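Local atomic coordinates of protein Ta0487 (Thermoplasma acidophilum, PDB entry 3KBQ), a protein that is of unknown function but belongs to the CinA family, this part of it being a probable molybdopterin-binding domain. Residues 93-98 and 119-124. Numbering follows the deposited sequence.
Sequences RIDEDA and AKIPPS
R93 and I121 form the hydrogen-bonded pair of a two-strand antiparallel sheet, R93 N reaching I121 O at 3.0 Å and I121 N reaching R93 O at 2.9 Å; D95 N adds a nearly straight bond (178°) to A119 O. Next to the R93-I121 pair, I94 and K120 make the non-hydrogen-bonded pair, their CA atoms 4.3 Å apart. The K120 chain, bent from chi2 onward (-87°), folds back over the opposite strand: its CD lies 3.6 Å from I94 N, and its NZ comes to 3.7 Å from I94 CG1, an apolar neighbour. An alanine in place of K120 would take away the bent chain and would probably leave I94 N and CG1 without the cover that CD and NZ now give. I121, whose side chain lies on the same face as that of R93, brings CD1 against D95 CB and A98 CB; beyond the strand end A98 CB meets A119 CB at 4.0 Å. A119 also packs on L99 and I102 of helix 96-106, and I121 on P127 of strand 125-128. D95, its CG anti to the backbone N (chi1 173°), N-caps that helix: OD2 accepts from A98 N at 2.6 Å, on its anti side. Backbone bonds thus fix the pairing, and D95 couples it to the helix start through one main-chain bond and one carboxylate cap.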
loop_
_atom_site.group_PDB
_atom_site.type_symbol
_atom_site.label_atom_id
_atom_site.label_comp_id
_atom_site.label_asym_id
_atom_site.label_seq_id
_atom_site.Cartn_x
_atom_site.Cartn_y
_atom_site.Cartn_z
ATOM N N ARG B 93 -9.812 26.446 2.746
ATOM C CA ARG B 93 -9.863 27.755 3.350
ATOM C C ARG B 93 -9.083 27.698 4.658
ATOM O O ARG B 93 -9.051 26.659 5.326
ATOM C CB ARG B 93 -11.316 28.196 3.620
ATOM C CG ARG B 93 -11.918 27.599 4.881
ATOM C CD ARG B 93 -13.411 27.904 5.042
ATOM N NE ARG B 93 -13.708 29.336 4.921
ATOM C CZ ARG B 93 -13.814 30.193 5.941
ATOM N NH1 ARG B 93 -13.659 29.784 7.200
ATOM N NH2 ARG B 93 -14.082 31.476 5.701
ATOM N N ILE B 94 -8.465 28.828 5.002
ATOM C CA ILE B 94 -7.814 29.005 6.291
ATOM C C ILE B 94 -8.829 28.706 7.392
ATOM O O ILE B 94 -9.947 29.226 7.371
ATOM C CB ILE B 94 -7.213 30.437 6.463
ATOM C CG1 ILE B 94 -6.032 30.665 5.499
ATOM C CG2 ILE B 94 -6.763 30.685 7.920
ATOM C CD1 ILE B 94 -5.577 32.168 5.388
ATOM N N ASP B 95 -8.446 27.804 8.295
ATOM C CA ASP B 95 -9.112 27.605 9.573
ATOM C C ASP B 95 -8.379 28.456 10.604
ATOM O O ASP B 95 -7.186 28.243 10.882
ATOM C CB ASP B 95 -9.072 26.110 9.956
ATOM C CG ASP B 95 -9.599 25.837 11.375
ATOM O OD1 ASP B 95 -10.601 25.122 11.473
ATOM O OD2 ASP B 95 -9.022 26.294 12.383
ATOM N N GLU B 96 -9.094 29.426 11.175
ATOM C CA GLU B 96 -8.498 30.404 12.090
ATOM C C GLU B 96 -7.952 29.795 13.420
ATOM O O GLU B 96 -6.885 30.224 13.914
ATOM C CB GLU B 96 -9.460 31.581 12.346
ATOM C CG GLU B 96 -9.885 32.402 11.096
ATOM C CD GLU B 96 -8.724 33.143 10.370
ATOM O OE1 GLU B 96 -7.609 33.309 10.931
ATOM O OE2 GLU B 96 -8.942 33.581 9.209
ATOM N N ASP B 97 -8.634 28.769 13.958
ATOM C CA ASP B 97 -8.143 28.076 15.178
ATOM C C ASP B 97 -6.825 27.395 14.832
ATOM O O ASP B 97 -5.820 27.573 15.534
ATOM C CB ASP B 97 -9.094 26.966 15.691
ATOM C CG ASP B 97 -10.552 27.418 15.869
ATOM O OD1 ASP B 97 -10.853 28.651 15.880
ATOM O OD2 ASP B 97 -11.411 26.504 16.023
ATOM N N ALA B 98 -6.852 26.631 13.736
ATOM C CA ALA B 98 -5.659 25.929 13.234
ATOM C C ALA B 98 -4.508 26.935 13.094
ATOM O O ALA B 98 -3.408 26.722 13.634
ATOM C CB ALA B 98 -5.954 25.250 11.892
ATOM N N ALA B 119 -2.576 25.506 7.837
ATOM C CA ALA B 119 -3.907 25.858 8.373
ATOM C C ALA B 119 -5.037 25.802 7.348
ATOM O O ALA B 119 -6.185 26.078 7.697
ATOM C CB ALA B 119 -3.886 27.241 9.074
ATOM N N LYS B 120 -4.717 25.493 6.083
ATOM C CA LYS B 120 -5.709 25.476 4.988
ATOM C C LYS B 120 -6.398 24.099 5.008
ATOM O O LYS B 120 -5.738 23.055 4.976
ATOM C CB LYS B 120 -5.031 25.787 3.639
ATOM C CG LYS B 120 -4.734 27.260 3.311
ATOM C CD LYS B 120 -5.975 27.951 2.620
ATOM C CE LYS B 120 -5.620 29.022 1.513
ATOM N NZ LYS B 120 -5.898 30.527 1.794
ATOM N N ILE B 121 -7.721 24.083 5.124
ATOM C CA ILE B 121 -8.466 22.854 5.445
ATOM C C ILE B 121 -9.754 22.913 4.616
ATOM O O ILE B 121 -10.245 24.014 4.390
ATOM C CB ILE B 121 -8.779 22.868 6.958
ATOM C CG1 ILE B 121 -7.727 22.100 7.757
ATOM C CG2 ILE B 121 -10.114 22.305 7.312
ATOM C CD1 ILE B 121 -7.733 22.563 9.243
ATOM N N PRO B 122 -10.281 21.760 4.131
ATOM C CA PRO B 122 -11.632 21.845 3.549
ATOM C C PRO B 122 -12.731 21.847 4.650
ATOM O O PRO B 122 -12.486 21.401 5.768
ATOM C CB PRO B 122 -11.703 20.576 2.682
ATOM C CG PRO B 122 -10.917 19.584 3.416
ATOM C CD PRO B 122 -9.791 20.363 4.145
ATOM N N PRO B 123 -13.937 22.354 4.349
ATOM C CA PRO B 123 -14.984 22.420 5.397
ATOM C C PRO B 123 -15.443 21.078 5.960
ATOM O O PRO B 123 -15.959 21.038 7.067
ATOM C CB PRO B 123 -16.156 23.122 4.687
ATOM C CG PRO B 123 -15.918 22.936 3.271
ATOM C CD PRO B 123 -14.408 22.964 3.098
ATOM N N SER B 124 -15.243 19.985 5.225
ATOM C CA SER B 124 -15.591 18.655 5.737
ATOM C C SER B 124 -14.693 18.140 6.866
ATOM O O SER B 124 -14.959 17.062 7.417
ATOM C CB SER B 124 -15.544 17.641 4.598
ATOM O OG SER B 124 -16.817 17.524 3.975
#